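Local atomic coordinates of Afp2 (Serratia entomophila, PDB entry 6RBN), a protein that probably forms part of the contractile sheath around the inner tube of the anti-feeding prophage, a phage-tail-like injection system. Residues R50-F55 with L73-G78; G237-E242 with N246-P251; V271-S276 with W280-A285. One frame throughout, in Å; residues are numbered along the deposited sequence.

Overall arrangement
The three contacts follow one another along the chain and show how chemistry shifts with place in the fold. Contact 1 is a buried, aromatic packing of two helix ends beside the mixed sheet, and no other chain touches it. Contact 2, on the other side of the chain's centre and about 28 Å from contact 1 between centres, is a partly buried, polar turn leading into helix 250-267, touched by an Afp3 chain. That helix runs on toward strand 273-274 of contact 3, also partly buried, whose centre lies about 32 Å from the chain's centre. There hydrogen bonds and a salt bridge prevail, and chains of Afp3 and Afp1 adjoin. Only contact 1 is essentially apolar.

Contact 1. Residues R50-F55 with L73-G78; sequences RNWAEF and LWFMHG
The ring of Phe-75 is covered on both faces. Over one, displaced toward the rim, lie the peptide atoms joining Asn-51 to Trp-52, with Asn-51 C 3.5 Å from Phe-75 CE1; over the centre of the opposite face sits CD1 of Trp-74, from its own segment. Arg-50 O lies at the edge of the same ring, near its plane. Trp-52 in turn offers the edge of its indole, CE3 standing 3.7 Å from Phe-75 CD2, while Phe-55 contributes its CB, 4.2 Å from Phe-75 CE2. With CG of Phe-75 anti to the carbonyl carbon (chi1 -71°), the ring reaches the start of helix 52-58. That start is fixed by an N-cap: Asn-51 OD1 accepts from Glu-54 N at 3.1 Å, the donor lying 37° above the carbonyl plane. Arg-50 N donates in turn to Glu-54 OE1, a second bond within the segment. Beyond the pair, Phe-20 meets Trp-52 edge-to-face, and Ser-18 takes the indole NE1. The contact thus joins the beginning of helix 52-58 to the end of helix 66-75 mainly by van der Waals packing of flat groups, while its polar bonds stay within each segment or go to neighbours such as Ser-18.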
loop_
_atom_site.group_PDB
_atom_site.type_symbol
_atom_site.label_atom_id
_atom_site.label_comp_id
_atom_site.label_asym_id
_atom_site.label_seq_id
_atom_site.Cartn_x
_atom_site.Cartn_y
_atom_site.Cartn_z
ATOM N N ARG C 50 -20.043 77.775 -41.296
ATOM C CA ARG C 50 -20.452 77.041 -40.105
ATOM C C ARG C 50 -21.480 77.778 -39.262
ATOM O O ARG C 50 -22.305 77.132 -38.607
ATOM C CB ARG C 50 -19.237 76.716 -39.236
ATOM C CG ARG C 50 -18.289 75.715 -39.861
ATOM C CD ARG C 50 -17.106 75.435 -38.961
ATOM N NE ARG C 50 -16.195 74.470 -39.565
ATOM C CZ ARG C 50 -15.175 74.803 -40.351
ATOM N NH1 ARG C 50 -14.938 76.078 -40.627
ATOM N NH2 ARG C 50 -14.395 73.860 -40.860
ATOM N N ASN C 51 -21.450 79.108 -39.243
ATOM C CA ASN C 51 -22.417 79.879 -38.480
ATOM C C ASN C 51 -22.626 81.231 -39.151
ATOM O O ASN C 51 -22.104 81.495 -40.239
ATOM C CB ASN C 51 -21.985 80.005 -37.011
ATOM C CG ASN C 51 -20.583 80.557 -36.838
ATOM O OD1 ASN C 51 -19.925 80.958 -37.791
ATOM N ND2 ASN C 51 -20.117 80.566 -35.599
ATOM N N TRP C 52 -23.408 82.084 -38.492
ATOM C CA TRP C 52 -23.706 83.405 -39.035
ATOM C C TRP C 52 -22.498 84.329 -38.970
ATOM O O TRP C 52 -22.381 85.248 -39.788
ATOM C CB TRP C 52 -24.894 84.010 -38.286
ATOM C CG TRP C 52 -25.267 85.394 -38.709
ATOM C CD1 TRP C 52 -25.067 86.543 -38.008
ATOM C CD2 TRP C 52 -25.881 85.781 -39.943
ATOM N NE1 TRP C 52 -25.532 87.619 -38.716
ATOM C CE2 TRP C 52 -26.039 87.176 -39.909
ATOM C CE3 TRP C 52 -26.321 85.080 -41.067
ATOM C CZ2 TRP C 52 -26.610 87.887 -40.957
ATOM C CZ3 TRP C 52 -26.891 85.787 -42.104
ATOM C CH2 TRP C 52 -27.028 87.175 -42.044
ATOM N N ALA C 53 -21.593 84.100 -38.020
ATOM C CA ALA C 53 -20.413 84.947 -37.897
ATOM C C ALA C 53 -19.447 84.728 -39.056
ATOM O O ALA C 53 -18.848 85.686 -39.554
ATOM C CB ALA C 53 -19.720 84.690 -36.561
ATOM N N GLU C 54 -19.288 83.480 -39.502
ATOM C CA GLU C 54 -18.417 83.212 -40.641
ATOM C C GLU C 54 -19.039 83.667 -41.951
ATOM O O GLU C 54 -18.318 83.929 -42.918
ATOM C CB GLU C 54 -18.081 81.726 -40.723
ATOM C CG GLU C 54 -17.191 81.225 -39.614
ATOM C CD GLU C 54 -16.883 79.751 -39.753
ATOM O OE1 GLU C 54 -17.440 79.113 -40.670
ATOM O OE2 GLU C 54 -16.085 79.229 -38.946
ATOM N N PHE C 55 -20.366 83.753 -42.010
ATOM C CA PHE C 55 -21.016 84.154 -43.250
ATOM C C PHE C 55 -20.914 85.655 -43.478
ATOM O O PHE C 55 -20.776 86.101 -44.622
ATOM C CB PHE C 55 -22.473 83.698 -43.242
ATOM C CG PHE C 55 -23.248 84.139 -44.439
ATOM C CD1 PHE C 55 -22.954 83.642 -45.689
ATOM C CD2 PHE C 55 -24.294 85.031 -44.307
ATOM C CE1 PHE C 55 -23.667 84.052 -46.792
ATOM C CE2 PHE C 55 -25.020 85.434 -45.406
ATOM C CZ PHE C 55 -24.706 84.942 -46.650
ATOM N N LEU C 73 -32.138 83.592 -43.734
ATOM C CA LEU C 73 -33.293 82.904 -43.180
ATOM C C LEU C 73 -32.919 81.531 -42.640
ATOM O O LEU C 73 -33.638 80.993 -41.793
ATOM C CB LEU C 73 -34.374 82.814 -44.265
ATOM C CG LEU C 73 -35.866 82.559 -44.032
ATOM C CD1 LEU C 73 -36.206 81.103 -43.875
ATOM C CD2 LEU C 73 -36.340 83.353 -42.830
ATOM N N TRP C 74 -31.798 80.969 -43.096
ATOM C CA TRP C 74 -31.299 79.706 -42.558
ATOM C C TRP C 74 -30.734 79.878 -41.157
ATOM O O TRP C 74 -31.104 79.144 -40.234
ATOM C CB TRP C 74 -30.226 79.127 -43.482
ATOM C CG TRP C 74 -29.533 77.927 -42.912
ATOM C CD1 TRP C 74 -28.297 77.893 -42.339
ATOM C CD2 TRP C 74 -30.033 76.590 -42.857
ATOM N NE1 TRP C 74 -28.000 76.621 -41.928
ATOM C CE2 TRP C 74 -29.049 75.802 -42.236
ATOM C CE3 TRP C 74 -31.219 75.985 -43.273
ATOM C CZ2 TRP C 74 -29.216 74.443 -42.017
ATOM C CZ3 TRP C 74 -31.375 74.638 -43.068
ATOM C CH2 TRP C 74 -30.384 73.880 -42.443
ATOM N N PHE C 75 -29.819 80.833 -40.980
ATOM C CA PHE C 75 -29.089 80.935 -39.725
ATOM C C PHE C 75 -29.902 81.545 -38.597
ATOM O O PHE C 75 -29.509 81.413 -37.435
ATOM C CB PHE C 75 -27.806 81.745 -39.907
ATOM C CG PHE C 75 -26.748 81.035 -40.693
ATOM C CD1 PHE C 75 -26.063 79.970 -40.139
ATOM C CD2 PHE C 75 -26.396 81.464 -41.957
ATOM C CE1 PHE C 75 -25.084 79.319 -40.850
ATOM C CE2 PHE C 75 -25.415 80.818 -42.670
ATOM C CZ PHE C 75 -24.755 79.750 -42.114
ATOM N N MET C 76 -31.018 82.200 -38.894
ATOM C CA MET C 76 -31.837 82.782 -37.841
ATOM C C MET C 76 -32.833 81.794 -37.253
ATOM O O MET C 76 -33.654 82.189 -36.422
ATOM C CB MET C 76 -32.571 84.021 -38.354
ATOM C CG MET C 76 -33.617 83.759 -39.400
ATOM S SD MET C 76 -34.414 85.282 -39.936
ATOM C CE MET C 76 -35.388 85.674 -38.486
ATOM N N HIS C 77 -32.782 80.529 -37.658
ATOM C CA HIS C 77 -33.594 79.467 -37.082
ATOM C C HIS C 77 -32.708 78.335 -36.590
ATOM O O HIS C 77 -33.002 77.157 -36.793
ATOM C CB HIS C 77 -34.611 78.954 -38.093
ATOM C CG HIS C 77 -35.596 79.991 -38.517
ATOM N ND1 HIS C 77 -35.377 80.822 -39.593
ATOM C CD2 HIS C 77 -36.788 80.355 -37.995
ATOM C CE1 HIS C 77 -36.400 81.648 -39.721
ATOM N NE2 HIS C 77 -37.267 81.386 -38.762
ATOM N N GLY C 78 -31.627 78.682 -35.932
ATOM C CA GLY C 78 -30.570 77.713 -35.651
ATOM C C GLY C 78 -29.635 77.559 -36.851
ATOM O O GLY C 78 -28.947 78.497 -37.217
#

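Contact 2. Residues G237-E242 with N246-P251; sequences GARTLE and NWRYIP
Arg-239 and Arg-248 extend together in one direction, their guanidinium planes 51° apart. CD of Arg-248 rests over one face of the Arg-239 guanidinium, 3.3 Å from Arg-239 NH1 and offset toward the rim, so a methylene rather than a second charged plane covers that face. Asp-243, in the turn between the segments, forms salt bridges with both arginines, and Glu-342 forms a salt bridge with Arg-239 NE. Tyr-249 runs alongside Arg-239 as well, its ring turned 49° from the guanidinium, and its OH is bound to Glu-342.

Thr-240 and Ile-250 run antiparallel past one another, Thr-240 CG2 coming to 3.7 Å from Ile-250 CG1. The other branch of the threonine does the polar work: with OG1 between the backbone N and the carbonyl carbon (chi1 60°), it donates to Trp-247 O at 2.6 Å. At the helix entrance Ala-238 O accepts a weak bond from Ile-250 N at 2.8 Å, and the CA of Tyr-249 adds a CA-H...O contact to that oxygen.

This compact connection therefore joins the loop after strand 234-235 to the first turn of helix 250-267. Asp-243 OD1, which bridges both arginines, probably offsets the closeness of Arg-239 NH1 and Arg-248 NE.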
loop_
_atom_site.group_PDB
_atom_site.type_symbol
_atom_site.label_atom_id
_atom_site.label_comp_id
_atom_site.label_asym_id
_atom_site.label_seq_id
_atom_site.Cartn_x
_atom_site.Cartn_y
_atom_site.Cartn_z
ATOM N N GLY C 237 -48.462 71.262 -46.223
ATOM C CA GLY C 237 -48.355 70.161 -47.163
ATOM C C GLY C 237 -47.057 69.433 -46.889
ATOM O O GLY C 237 -46.042 70.033 -46.532
ATOM N N ALA C 238 -47.089 68.110 -47.053
ATOM C CA ALA C 238 -45.910 67.313 -46.744
ATOM C C ALA C 238 -45.665 66.197 -47.751
ATOM O O ALA C 238 -45.097 65.169 -47.380
ATOM C CB ALA C 238 -46.019 66.710 -45.342
ATOM N N ARG C 239 -46.060 66.369 -49.006
ATOM C CA ARG C 239 -45.962 65.327 -50.017
ATOM C C ARG C 239 -44.752 65.539 -50.923
ATOM O O ARG C 239 -44.206 66.637 -51.032
ATOM C CB ARG C 239 -47.247 65.286 -50.840
ATOM C CG ARG C 239 -48.431 64.669 -50.140
ATOM C CD ARG C 239 -49.690 64.968 -50.913
ATOM N NE ARG C 239 -50.883 64.399 -50.298
ATOM C CZ ARG C 239 -51.535 63.344 -50.765
ATOM N NH1 ARG C 239 -51.150 62.778 -51.897
ATOM N NH2 ARG C 239 -52.605 62.892 -50.132
ATOM N N THR C 240 -44.349 64.463 -51.593
ATOM C CA THR C 240 -43.219 64.457 -52.515
ATOM C C THR C 240 -43.726 64.517 -53.954
ATOM O O THR C 240 -44.925 64.631 -54.212
ATOM C CB THR C 240 -42.340 63.218 -52.315
ATOM O OG1 THR C 240 -43.116 62.036 -52.542
ATOM C CG2 THR C 240 -41.768 63.173 -50.923
ATOM N N LEU C 241 -42.791 64.422 -54.897
ATOM C CA LEU C 241 -43.112 64.457 -56.317
ATOM C C LEU C 241 -43.635 63.132 -56.851
ATOM O O LEU C 241 -44.101 63.090 -57.994
ATOM C CB LEU C 241 -41.883 64.882 -57.117
ATOM C CG LEU C 241 -41.474 66.343 -56.973
ATOM C CD1 LEU C 241 -40.106 66.592 -57.558
ATOM C CD2 LEU C 241 -42.490 67.179 -57.689
ATOM N N GLU C 242 -43.575 62.057 -56.072
ATOM C CA GLU C 242 -44.142 60.772 -56.462
ATOM C C GLU C 242 -45.327 60.454 -55.565
ATOM O O GLU C 242 -45.181 60.375 -54.344
ATOM C CB GLU C 242 -43.108 59.652 -56.381
ATOM C CG GLU C 242 -43.687 58.305 -56.772
ATOM C CD GLU C 242 -42.669 57.190 -56.760
ATOM O OE1 GLU C 242 -41.491 57.463 -56.471
ATOM O OE2 GLU C 242 -43.047 56.035 -57.033
ATOM N N ASN C 246 -45.938 53.988 -51.283
ATOM C CA ASN C 246 -44.682 53.906 -50.553
ATOM C C ASN C 246 -44.066 55.276 -50.310
ATOM O O ASN C 246 -43.749 55.620 -49.168
ATOM C CB ASN C 246 -43.685 53.019 -51.305
ATOM C CG ASN C 246 -44.002 51.547 -51.180
ATOM O OD1 ASN C 246 -44.374 51.068 -50.112
ATOM N ND2 ASN C 246 -43.834 50.814 -52.273
ATOM N N TRP C 247 -43.895 56.071 -51.363
ATOM C CA TRP C 247 -43.021 57.234 -51.304
ATOM C C TRP C 247 -43.770 58.534 -51.552
ATOM O O TRP C 247 -43.262 59.468 -52.171
ATOM C CB TRP C 247 -41.865 57.079 -52.280
ATOM C CG TRP C 247 -41.104 55.824 -52.080
ATOM C CD1 TRP C 247 -41.036 54.770 -52.933
ATOM C CD2 TRP C 247 -40.379 55.438 -50.911
ATOM N NE1 TRP C 247 -40.267 53.775 -52.397
ATOM C CE2 TRP C 247 -39.856 54.160 -51.151
ATOM C CE3 TRP C 247 -40.106 56.057 -49.688
ATOM C CZ2 TRP C 247 -39.079 53.494 -50.220
ATOM C CZ3 TRP C 247 -39.331 55.398 -48.776
ATOM C CH2 TRP C 247 -38.829 54.134 -49.044
ATOM N N ARG C 248 -44.995 58.597 -51.048
ATOM C CA ARG C 248 -45.658 59.837 -50.689
ATOM C C ARG C 248 -45.036 60.309 -49.371
ATOM O O ARG C 248 -44.207 59.609 -48.790
ATOM C CB ARG C 248 -47.162 59.573 -50.590
ATOM C CG ARG C 248 -48.107 60.744 -50.561
ATOM C CD ARG C 248 -49.537 60.258 -50.415
ATOM N NE ARG C 248 -50.001 59.504 -51.573
ATOM C CZ ARG C 248 -50.379 58.231 -51.541
ATOM N NH1 ARG C 248 -50.356 57.558 -50.402
ATOM N NH2 ARG C 248 -50.791 57.634 -52.649
ATOM N N TYR C 249 -45.425 61.497 -48.885
ATOM C CA TYR C 249 -45.137 61.931 -47.515
ATOM C C TYR C 249 -43.662 62.085 -47.154
ATOM O O TYR C 249 -43.045 61.123 -46.692
ATOM C CB TYR C 249 -45.816 61.029 -46.473
ATOM C CG TYR C 249 -47.316 61.101 -46.511
ATOM C CD1 TYR C 249 -47.976 62.277 -46.190
ATOM C CD2 TYR C 249 -48.075 59.981 -46.803
ATOM C CE1 TYR C 249 -49.345 62.348 -46.210
ATOM C CE2 TYR C 249 -49.450 60.040 -46.818
ATOM C CZ TYR C 249 -50.078 61.226 -46.521
ATOM O OH TYR C 249 -51.450 61.289 -46.537
ATOM N N ILE C 250 -43.091 63.259 -47.439
ATOM C CA ILE C 250 -41.757 63.746 -47.037
ATOM C C ILE C 250 -41.241 63.214 -45.692
ATOM O O ILE C 250 -40.045 62.886 -45.624
ATOM C CB ILE C 250 -41.738 65.294 -47.039
ATOM C CG1 ILE C 250 -42.043 65.856 -48.419
ATOM C CG2 ILE C 250 -40.398 65.879 -46.598
ATOM C CD1 ILE C 250 -42.254 67.345 -48.404
ATOM N N PRO C 251 -42.073 63.087 -44.573
ATOM C CA PRO C 251 -41.616 62.296 -43.413
ATOM C C PRO C 251 -41.071 60.907 -43.702
ATOM O O PRO C 251 -39.940 60.611 -43.312
ATOM C CB PRO C 251 -42.879 62.180 -42.559
ATOM C CG PRO C 251 -43.585 63.349 -42.829
ATOM C CD PRO C 251 -43.349 63.751 -44.227
#

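Contact 3. Residues V271-S276 with W280-A285; sequences VFEPNS and WQRVKA
Trp-280, in the first turn of helix 277-295, meets the strand-to-helix connection of the sheath C-terminal domain, where Asn-275 is the centre of an inverse gamma turn and Ser-276 occupies the N-cap position, though its side chain makes no capping bond. The backbone N of Trp-280 bonds to Ser-276 O at 3.1 Å, an early link of the helix. The same oxygen lies over one face of the indole, 3.2 Å from Trp-280 CD1 and displaced toward the rim. At the ring's edge NE1 donates to Asn-275 OD1 at 2.8 Å, with the acceptor practically in the ring plane and the N-H...O angle 158°. The amide and indole stand 77° apart. On its other side the amide is held too, Asn-275 ND2 bonding to Lys-328 O, so both ends of the group have partners.

Next, the backbone O of Gln-281 accepts from Gln-147 NE2 of an Afp1 chain. One residue on, Arg-282 sends its chain back toward the strand, bent at chi3, to form a salt bridge with Glu-273. The strand residues Glu-273 and Pro-274 also pair in an antiparallel ladder with a strand of a neighbouring Afp3 chain, so this connection carries a sheet across the subunit interface. The Glu-273 and Arg-282 side chains cross at about a right angle, with carboxylate and guanidinium planes 79° apart, and Glu-273 OE1 meets the guanidinium edge 3.0 Å from Arg-282 NH2.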
loop_
_atom_site.group_PDB
_atom_site.type_symbol
_atom_site.label_atom_id
_atom_site.label_comp_id
_atom_site.label_asym_id
_atom_site.label_seq_id
_atom_site.Cartn_x
_atom_site.Cartn_y
_atom_site.Cartn_z
ATOM N N VAL C 271 -16.165 47.167 -42.540
ATOM C CA VAL C 271 -15.662 46.840 -43.866
ATOM C C VAL C 271 -14.224 46.361 -43.711
ATOM O O VAL C 271 -13.518 46.778 -42.786
ATOM C CB VAL C 271 -15.795 48.073 -44.789
ATOM C CG1 VAL C 271 -15.351 47.784 -46.201
ATOM C CG2 VAL C 271 -17.226 48.543 -44.808
ATOM N N PHE C 272 -13.821 45.420 -44.574
ATOM C CA PHE C 272 -12.537 44.716 -44.626
ATOM C C PHE C 272 -12.347 43.780 -43.441
ATOM O O PHE C 272 -11.226 43.335 -43.181
ATOM C CB PHE C 272 -11.338 45.663 -44.751
ATOM C CG PHE C 272 -11.383 46.529 -45.970
ATOM C CD1 PHE C 272 -11.048 46.022 -47.211
ATOM C CD2 PHE C 272 -11.764 47.855 -45.874
ATOM C CE1 PHE C 272 -11.096 46.823 -48.332
ATOM C CE2 PHE C 272 -11.812 48.660 -46.989
ATOM C CZ PHE C 272 -11.478 48.144 -48.217
ATOM N N GLU C 273 -13.417 43.472 -42.716
ATOM C CA GLU C 273 -13.428 42.358 -41.796
ATOM C C GLU C 273 -13.524 41.066 -42.604
ATOM O O GLU C 273 -13.928 41.098 -43.768
ATOM C CB GLU C 273 -14.609 42.502 -40.835
ATOM C CG GLU C 273 -14.535 43.727 -39.949
ATOM C CD GLU C 273 -13.397 43.680 -38.956
ATOM O OE1 GLU C 273 -13.056 42.575 -38.483
ATOM O OE2 GLU C 273 -12.842 44.752 -38.646
ATOM N N PRO C 274 -13.124 39.922 -42.037
ATOM C CA PRO C 274 -13.265 38.657 -42.773
ATOM C C PRO C 274 -14.724 38.299 -43.018
ATOM O O PRO C 274 -15.553 38.350 -42.110
ATOM C CB PRO C 274 -12.581 37.635 -41.857
ATOM C CG PRO C 274 -12.570 38.261 -40.522
ATOM C CD PRO C 274 -12.392 39.717 -40.774
ATOM N N ASN C 275 -15.028 37.943 -44.267
ATOM C CA ASN C 275 -16.397 37.656 -44.697
ATOM C C ASN C 275 -16.782 36.280 -44.174
ATOM O O ASN C 275 -16.778 35.276 -44.889
ATOM C CB ASN C 275 -16.508 37.723 -46.213
ATOM C CG ASN C 275 -17.939 37.824 -46.691
ATOM O OD1 ASN C 275 -18.875 37.839 -45.896
ATOM N ND2 ASN C 275 -18.115 37.901 -47.999
ATOM N N SER C 276 -17.130 36.237 -42.893
ATOM C CA SER C 276 -17.439 34.987 -42.227
ATOM C C SER C 276 -18.673 35.174 -41.365
ATOM O O SER C 276 -19.125 36.292 -41.112
ATOM C CB SER C 276 -16.259 34.497 -41.384
ATOM O OG SER C 276 -15.996 35.390 -40.319
ATOM N N TRP C 280 -21.074 38.335 -39.737
ATOM C CA TRP C 280 -22.471 38.552 -40.099
ATOM C C TRP C 280 -23.341 38.686 -38.862
ATOM O O TRP C 280 -24.335 39.416 -38.878
ATOM C CB TRP C 280 -22.981 37.390 -40.946
ATOM C CG TRP C 280 -22.189 37.119 -42.179
ATOM C CD1 TRP C 280 -21.319 37.959 -42.808
ATOM C CD2 TRP C 280 -22.120 35.879 -42.878
ATOM N NE1 TRP C 280 -20.744 37.330 -43.878
ATOM C CE2 TRP C 280 -21.213 36.046 -43.937
ATOM C CE3 TRP C 280 -22.750 34.643 -42.718
ATOM C CZ2 TRP C 280 -20.926 35.030 -44.832
ATOM C CZ3 TRP C 280 -22.460 33.637 -43.605
ATOM C CH2 TRP C 280 -21.559 33.836 -44.651
ATOM N N GLN C 281 -22.985 37.978 -37.789
ATOM C CA GLN C 281 -23.667 38.151 -36.515
ATOM C C GLN C 281 -23.352 39.498 -35.895
ATOM O O GLN C 281 -24.193 40.070 -35.196
ATOM C CB GLN C 281 -23.273 37.036 -35.553
ATOM C CG GLN C 281 -23.732 35.675 -35.979
ATOM C CD GLN C 281 -25.229 35.586 -36.078
ATOM O OE1 GLN C 281 -25.784 35.442 -37.163
ATOM N NE2 GLN C 281 -25.899 35.699 -34.944
ATOM N N ARG C 282 -22.151 40.018 -36.133
ATOM C CA ARG C 282 -21.782 41.304 -35.562
ATOM C C ARG C 282 -22.351 42.450 -36.386
ATOM O O ARG C 282 -22.533 43.557 -35.869
ATOM C CB ARG C 282 -20.260 41.385 -35.437
ATOM C CG ARG C 282 -19.754 42.530 -34.591
ATOM C CD ARG C 282 -18.265 42.452 -34.366
ATOM N NE ARG C 282 -17.508 42.630 -35.592
ATOM C CZ ARG C 282 -16.192 42.496 -35.674
ATOM N NH1 ARG C 282 -15.487 42.192 -34.596
ATOM N NH2 ARG C 282 -15.580 42.674 -36.833
ATOM N N VAL C 283 -22.678 42.198 -37.651
ATOM C CA VAL C 283 -23.349 43.207 -38.461
ATOM C C VAL C 283 -24.816 43.323 -38.071
ATOM O O VAL C 283 -25.313 44.424 -37.812
ATOM C CB VAL C 283 -23.182 42.893 -39.958
ATOM C CG1 VAL C 283 -24.078 43.775 -40.784
ATOM C CG2 VAL C 283 -21.753 43.126 -40.372
ATOM N N LYS C 284 -25.530 42.199 -37.997
ATOM C CA LYS C 284 -26.967 42.265 -37.761
ATOM C C LYS C 284 -27.322 42.600 -36.320
ATOM O O LYS C 284 -28.489 42.884 -36.045
ATOM C CB LYS C 284 -27.653 40.955 -38.139
ATOM C CG LYS C 284 -27.461 39.837 -37.152
ATOM C CD LYS C 284 -28.206 38.601 -37.609
ATOM C CE LYS C 284 -29.703 38.817 -37.549
ATOM N NZ LYS C 284 -30.178 38.998 -36.159
ATOM N N ALA C 285 -26.364 42.567 -35.402
ATOM C CA ALA C 285 -26.609 43.051 -34.055
ATOM C C ALA C 285 -26.234 44.511 -33.886
ATOM O O ALA C 285 -26.702 45.151 -32.939
ATOM C CB ALA C 285 -25.845 42.210 -33.043
#